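Local coordinates for EF0056 (PDB 6ORI), which is an enterococcal surface protein of unknown molecular function, with immunoglobulin-like architecture, probably involved in biofilm formation, at residues 207-221 against 238-252. Sequence-based numbering, arbitrary orientation.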
loop_
_atom_site.group_PDB
_atom_site.type_symbol
_atom_site.label_atom_id
_atom_site.label_comp_id
_atom_site.label_asym_id
_atom_site.label_seq_id
_atom_site.Cartn_x
_atom_site.Cartn_y
_atom_site.Cartn_z
ATOM N N ASN A 207 0.821 6.790 -21.503
ATOM C CA ASN A 207 1.151 5.511 -20.879
ATOM C C ASN A 207 0.063 5.056 -19.939
ATOM O O ASN A 207 0.347 4.564 -18.829
ATOM C CB ASN A 207 2.480 5.644 -20.149
ATOM C CG ASN A 207 3.565 6.237 -21.044
ATOM O OD1 ASN A 207 3.912 7.409 -20.915
ATOM N ND2 ASN A 207 4.058 5.456 -21.992
ATOM N N SER A 208 -1.187 5.174 -20.377
ATOM C CA SER A 208 -2.320 4.951 -19.488
ATOM C C SER A 208 -2.639 3.478 -19.217
ATOM O O SER A 208 -3.510 3.200 -18.390
ATOM C CB SER A 208 -3.548 5.596 -20.083
ATOM O OG SER A 208 -3.777 5.031 -21.354
ATOM N N ASP A 209 -1.939 2.557 -19.894
ATOM C CA ASP A 209 -2.123 1.120 -19.709
ATOM C C ASP A 209 -0.868 0.449 -19.164
ATOM O O ASP A 209 -0.730 -0.782 -19.281
ATOM C CB ASP A 209 -2.514 0.472 -21.041
ATOM C CG ASP A 209 -1.485 0.688 -22.137
ATOM O OD1 ASP A 209 -0.519 1.467 -21.939
ATOM O OD2 ASP A 209 -1.652 0.064 -23.219
ATOM N N GLN A 210 0.033 1.212 -18.545
ATOM C CA GLN A 210 1.297 0.654 -18.081
ATOM C C GLN A 210 1.324 0.271 -16.607
ATOM O O GLN A 210 2.119 -0.593 -16.196
ATOM C CB GLN A 210 2.444 1.610 -18.409
ATOM C CG GLN A 210 2.655 1.772 -19.897
ATOM C CD GLN A 210 2.934 0.459 -20.559
ATOM O OE1 GLN A 210 3.871 -0.248 -20.182
ATOM N NE2 GLN A 210 2.085 0.082 -21.506
ATOM N N PHE A 211 0.457 0.888 -15.814
ATOM C CA PHE A 211 0.377 0.585 -14.387
ATOM C C PHE A 211 -0.975 0.024 -14.031
ATOM O O PHE A 211 -1.998 0.428 -14.592
ATOM C CB PHE A 211 0.703 1.827 -13.572
ATOM C CG PHE A 211 2.121 2.233 -13.726
ATOM C CD1 PHE A 211 3.103 1.592 -13.021
ATOM C CD2 PHE A 211 2.487 3.228 -14.612
ATOM C CE1 PHE A 211 4.426 1.938 -13.171
ATOM C CE2 PHE A 211 3.798 3.557 -14.772
ATOM C CZ PHE A 211 4.775 2.905 -14.056
ATOM N N LYS A 212 -0.969 -0.929 -13.106
ATOM C CA LYS A 212 -2.163 -1.574 -12.623
ATOM C C LYS A 212 -2.666 -1.001 -11.306
ATOM O O LYS A 212 -3.862 -0.949 -11.066
ATOM C CB LYS A 212 -1.886 -3.067 -12.493
ATOM C CG LYS A 212 -3.148 -3.884 -12.281
ATOM C CD LYS A 212 -2.885 -5.333 -11.961
ATOM C CE LYS A 212 -2.244 -6.068 -13.103
ATOM N NZ LYS A 212 -3.056 -6.123 -14.353
ATOM N N HIS A 213 -1.754 -0.561 -10.443
ATOM C CA HIS A 213 -2.123 -0.147 -9.105
ATOM C C HIS A 213 -1.006 0.670 -8.472
ATOM O O HIS A 213 0.166 0.497 -8.782
ATOM C CB HIS A 213 -2.400 -1.403 -8.263
ATOM C CG HIS A 213 -3.010 -1.147 -6.921
ATOM N ND1 HIS A 213 -4.296 -0.680 -6.756
ATOM C CD2 HIS A 213 -2.511 -1.319 -5.678
ATOM C CE1 HIS A 213 -4.558 -0.576 -5.464
ATOM N NE2 HIS A 213 -3.498 -0.972 -4.792
ATOM N N GLY A 214 -1.397 1.581 -7.590
ATOM C CA GLY A 214 -0.493 2.326 -6.752
ATOM C C GLY A 214 -0.952 2.200 -5.312
ATOM O O GLY A 214 -2.150 2.159 -5.026
ATOM N N SER A 215 0.010 2.145 -4.408
ATOM C CA SER A 215 -0.272 2.057 -2.998
ATOM C C SER A 215 0.744 2.874 -2.241
ATOM O O SER A 215 1.831 3.147 -2.733
ATOM C CB SER A 215 -0.264 0.602 -2.527
ATOM O OG SER A 215 0.955 -0.038 -2.864
ATOM N N VAL A 216 0.368 3.291 -1.041
ATOM C CA VAL A 216 1.285 3.943 -0.118
ATOM C C VAL A 216 1.220 3.253 1.240
ATOM O O VAL A 216 0.160 3.249 1.876
ATOM C CB VAL A 216 0.947 5.432 0.014
ATOM C CG1 VAL A 216 1.772 6.073 1.112
ATOM C CG2 VAL A 216 1.215 6.151 -1.288
ATOM N N ASN A 217 2.345 2.673 1.654
ATOM C CA ASN A 217 2.521 2.078 2.987
ATOM C C ASN A 217 3.290 3.098 3.804
ATOM O O ASN A 217 4.090 3.872 3.257
ATOM C CB ASN A 217 3.351 0.787 2.914
ATOM C CG ASN A 217 2.654 -0.471 3.523
ATOM O OD1 ASN A 217 1.460 -0.697 3.386
ATOM N ND2 ASN A 217 3.446 -1.294 4.195
ATOM N N THR A 218 3.032 3.141 5.095
ATOM C CA THR A 218 3.675 4.078 5.993
ATOM C C THR A 218 4.275 3.314 7.153
ATOM O O THR A 218 3.814 2.225 7.514
ATOM C CB THR A 218 2.690 5.114 6.550
ATOM O OG1 THR A 218 1.810 4.475 7.477
ATOM C CG2 THR A 218 1.881 5.793 5.448
ATOM N N LYS A 219 5.319 3.873 7.721
ATOM C CA LYS A 219 5.966 3.285 8.876
ATOM C C LYS A 219 6.656 4.382 9.657
ATOM O O LYS A 219 7.206 5.309 9.067
ATOM C CB LYS A 219 7.021 2.272 8.429
ATOM C CG LYS A 219 7.702 1.557 9.568
ATOM C CD LYS A 219 8.848 0.689 9.108
ATOM C CE LYS A 219 9.498 0.033 10.313
ATOM N NZ LYS A 219 10.662 -0.829 9.944
ATOM N N TYR A 220 6.569 4.335 10.971
ATOM C CA TYR A 220 7.468 5.131 11.798
ATOM C C TYR A 220 8.790 4.390 11.956
ATOM O O TYR A 220 8.825 3.271 12.476
ATOM C CB TYR A 220 6.870 5.383 13.175
ATOM C CG TYR A 220 7.899 5.975 14.098
ATOM C CD1 TYR A 220 8.203 7.324 14.042
ATOM C CD2 TYR A 220 8.596 5.171 14.999
ATOM C CE1 TYR A 220 9.158 7.874 14.884
ATOM C CE2 TYR A 220 9.551 5.706 15.838
ATOM C CZ TYR A 220 9.828 7.055 15.775
ATOM O OH TYR A 220 10.786 7.582 16.609
ATOM N N GLU A 221 9.888 4.995 11.508
ATOM C CA GLU A 221 11.214 4.408 11.652
ATOM C C GLU A 221 11.948 5.116 12.790
ATOM O O GLU A 221 11.815 6.333 12.984
ATOM C CB GLU A 221 12.055 4.499 10.362
ATOM C CG GLU A 221 11.849 3.379 9.326
ATOM C CD GLU A 221 12.385 2.007 9.756
ATOM O OE1 GLU A 221 12.777 1.856 10.940
ATOM O OE2 GLU A 221 12.402 1.081 8.911
ATOM N N GLY A 238 13.503 10.336 14.546
ATOM C CA GLY A 238 12.857 9.364 13.698
ATOM C C GLY A 238 12.114 10.025 12.555
ATOM O O GLY A 238 12.166 11.234 12.316
ATOM N N ALA A 239 11.429 9.199 11.795
ATOM C CA ALA A 239 10.816 9.654 10.566
ATOM C C ALA A 239 9.603 8.830 10.234
ATOM O O ALA A 239 9.512 7.657 10.608
ATOM C CB ALA A 239 11.806 9.566 9.446
ATOM N N ILE A 240 8.654 9.430 9.541
ATOM C CA ILE A 240 7.614 8.652 8.905
ATOM C C ILE A 240 8.054 8.369 7.480
ATOM O O ILE A 240 8.395 9.290 6.733
ATOM C CB ILE A 240 6.257 9.354 8.928
ATOM C CG1 ILE A 240 5.798 9.556 10.374
ATOM C CG2 ILE A 240 5.231 8.541 8.126
ATOM C CD1 ILE A 240 4.632 10.518 10.517
ATOM N N ILE A 241 8.083 7.087 7.136
ATOM C CA ILE A 241 8.500 6.621 5.821
ATOM C C ILE A 241 7.281 6.322 4.992
ATOM O O ILE A 241 6.381 5.616 5.434
ATOM C CB ILE A 241 9.315 5.311 5.904
ATOM C CG1 ILE A 241 10.373 5.361 7.011
ATOM C CG2 ILE A 241 9.962 4.979 4.564
ATOM C CD1 ILE A 241 11.330 6.494 6.905
ATOM N N LEU A 242 7.237 6.870 3.791
ATOM C CA LEU A 242 6.193 6.593 2.809
ATOM C C LEU A 242 6.816 5.748 1.729
ATOM O O LEU A 242 7.771 6.178 1.062
ATOM C CB LEU A 242 5.644 7.853 2.155
ATOM C CG LEU A 242 5.217 8.989 3.052
ATOM C CD1 LEU A 242 4.649 10.153 2.218
ATOM C CD2 LEU A 242 4.200 8.478 4.039
ATOM N N ASP A 243 6.291 4.554 1.541
ATOM C CA ASP A 243 6.698 3.699 0.444
ATOM C C ASP A 243 5.588 3.702 -0.595
ATOM O O ASP A 243 4.502 3.142 -0.366
ATOM C CB ASP A 243 7.016 2.289 0.936
ATOM C CG ASP A 243 8.393 2.200 1.603
ATOM O OD1 ASP A 243 9.155 3.180 1.532
ATOM O OD2 ASP A 243 8.720 1.150 2.180
ATOM N N HIS A 244 5.838 4.412 -1.685
ATOM C CA HIS A 244 4.911 4.494 -2.797
ATOM C C HIS A 244 5.257 3.366 -3.747
ATOM O O HIS A 244 6.311 3.371 -4.379
ATOM C CB HIS A 244 5.050 5.862 -3.471
ATOM C CG HIS A 244 4.157 6.051 -4.659
ATOM N ND1 HIS A 244 4.467 6.932 -5.681
ATOM C CD2 HIS A 244 2.945 5.531 -4.965
ATOM C CE1 HIS A 244 3.499 6.913 -6.574
ATOM N NE2 HIS A 244 2.570 6.058 -6.171
ATOM N N LYS A 245 4.379 2.369 -3.820
ATOM C CA LYS A 245 4.652 1.189 -4.620
ATOM C C LYS A 245 3.743 1.130 -5.844
ATOM O O LYS A 245 2.528 1.318 -5.736
ATOM C CB LYS A 245 4.510 -0.076 -3.768
ATOM C CG LYS A 245 4.961 -1.342 -4.485
ATOM C CD LYS A 245 4.962 -2.567 -3.567
ATOM C CE LYS A 245 5.575 -3.775 -4.265
ATOM N NZ LYS A 245 5.603 -4.941 -3.350
ATOM N N LEU A 246 4.354 0.902 -6.996
ATOM C CA LEU A 246 3.670 0.845 -8.279
ATOM C C LEU A 246 3.707 -0.566 -8.817
ATOM O O LEU A 246 4.788 -1.158 -8.963
ATOM C CB LEU A 246 4.319 1.804 -9.283
ATOM C CG LEU A 246 4.335 3.257 -8.825
ATOM C CD1 LEU A 246 5.088 4.080 -9.831
ATOM C CD2 LEU A 246 2.954 3.792 -8.672
ATOM N N THR A 247 2.528 -1.111 -9.057
ATOM C CA THR A 247 2.339 -2.440 -9.628
ATOM C C THR A 247 2.147 -2.250 -11.125
ATOM O O THR A 247 1.216 -1.540 -11.541
ATOM C CB THR A 247 1.077 -3.040 -9.008
ATOM O OG1 THR A 247 1.240 -3.139 -7.579
ATOM C CG2 THR A 247 0.716 -4.385 -9.624
ATOM N N LYS A 248 2.991 -2.872 -11.927
ATOM C CA LYS A 248 2.888 -2.723 -13.364
ATOM C C LYS A 248 1.837 -3.623 -13.994
ATOM O O LYS A 248 1.452 -4.645 -13.440
ATOM C CB LYS A 248 4.231 -3.032 -14.011
ATOM C CG LYS A 248 5.341 -2.071 -13.628
ATOM C CD LYS A 248 6.645 -2.429 -14.381
ATOM C CE LYS A 248 7.789 -1.536 -13.990
ATOM N NZ LYS A 248 8.983 -1.823 -14.849
ATOM N N GLU A 249 1.395 -3.231 -15.174
ATOM C CA GLU A 249 0.537 -4.057 -16.004
ATOM C C GLU A 249 1.382 -5.058 -16.800
ATOM O O GLU A 249 1.065 -6.253 -16.852
ATOM C CB GLU A 249 -0.265 -3.146 -16.943
ATOM C CG GLU A 249 -1.263 -3.868 -17.834
ATOM C CD GLU A 249 -2.436 -4.429 -17.067
ATOM O OE1 GLU A 249 -2.668 -4.002 -15.907
ATOM O OE2 GLU A 249 -3.128 -5.301 -17.631
ATOM N N LYS A 250 2.452 -4.570 -17.418
ATOM C CA LYS A 250 3.376 -5.393 -18.209
ATOM C C LYS A 250 4.820 -5.098 -17.735
ATOM O O LYS A 250 5.101 -5.255 -16.555
ATOM C CB LYS A 250 3.194 -5.126 -19.703
ATOM C CG LYS A 250 1.816 -5.493 -20.235
ATOM C CD LYS A 250 1.675 -6.980 -20.427
ATOM C CE LYS A 250 1.083 -7.318 -21.795
ATOM N NZ LYS A 250 -0.120 -6.504 -22.134
ATOM N N ASN A 251 5.709 -4.642 -18.624
ATOM C CA ASN A 251 7.124 -4.487 -18.309
ATOM C C ASN A 251 7.630 -3.082 -18.690
ATOM O O ASN A 251 8.655 -2.935 -19.360
ATOM C CB ASN A 251 7.964 -5.573 -19.006
ATOM C CG ASN A 251 7.916 -5.474 -20.504
ATOM O OD1 ASN A 251 6.927 -5.049 -21.080
ATOM N ND2 ASN A 251 9.020 -5.827 -21.145
ATOM N N PHE A 252 6.911 -2.060 -18.250
ATOM C CA PHE A 252 7.219 -0.664 -18.591
ATOM C C PHE A 252 8.688 -0.303 -18.457
ATOM O O PHE A 252 9.349 -0.644 -17.479
ATOM C CB PHE A 252 6.410 0.254 -17.675
ATOM C CG PHE A 252 6.554 1.727 -17.973
ATOM C CD1 PHE A 252 6.129 2.243 -19.180
ATOM C CD2 PHE A 252 7.081 2.579 -17.031
ATOM C CE1 PHE A 252 6.221 3.599 -19.442
ATOM C CE2 PHE A 252 7.172 3.941 -17.280
ATOM C CZ PHE A 252 6.748 4.439 -18.483
HETATM O O HOH W 1 3.824 -2.034 -17.806
HETATM O O HOH W 2 -0.845 -7.665 -15.674
HETATM O O HOH W 3 0.849 -1.032 -5.799
#
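With CG anti to the backbone N (chi1 -176°), the ring of Phe-252 swings across to Phe-211, whose CG lies anti to its own carbonyl carbon (chi1 -67°). The edge of Phe-211 points at the face of Phe-252 in an offset edge-to-face pair, planes 63° apart, with CZ of Phe-211 3.8 Å from CD2 of Phe-252. Gln-210 meets the rim of the Phe-252 ring: OE1 of Gln-210 lies 3.5 Å from CD1 of Phe-252, near the ring plane. One water ties this end together, donating to Gln-210 O and OE1 and accepting from the backbone N atoms of Lys-250 and Phe-252. CE1 of Phe-211 also packs on CB of Leu-246 at 3.9 Å.

The side chain of Lys-212 bends at chi3 and chi4, and its NZ comes to OE1 of Glu-249 from above the carboxylate plane, a salt bridge of 2.7 Å; a second water links NZ to Glu-249 O. Lys-212 and His-213 both face Thr-247, whose O accepts a 2.8 Å bond from Lys-212 N and a weak one from His-213 N. Beyond this, paired backbone bonds run regularly to Glu-221 and Ala-239. Near that end CG of Glu-221 lies 3.4 Å from CG1 of Ile-241, while Glu-221 OE2 forms a salt bridge with Lys-219 NZ. On the other face, Val-216, Leu-242, His-244 and Leu-246 pack against strand 375-382. Strand 239-248 pairs antiparallel with strand 340-348 on its other side, and strand 211-221, with its classic beta bulge, is outermost in this five-stranded sheet, consistent with one sheet of an immunoglobulin-like beta-sandwich.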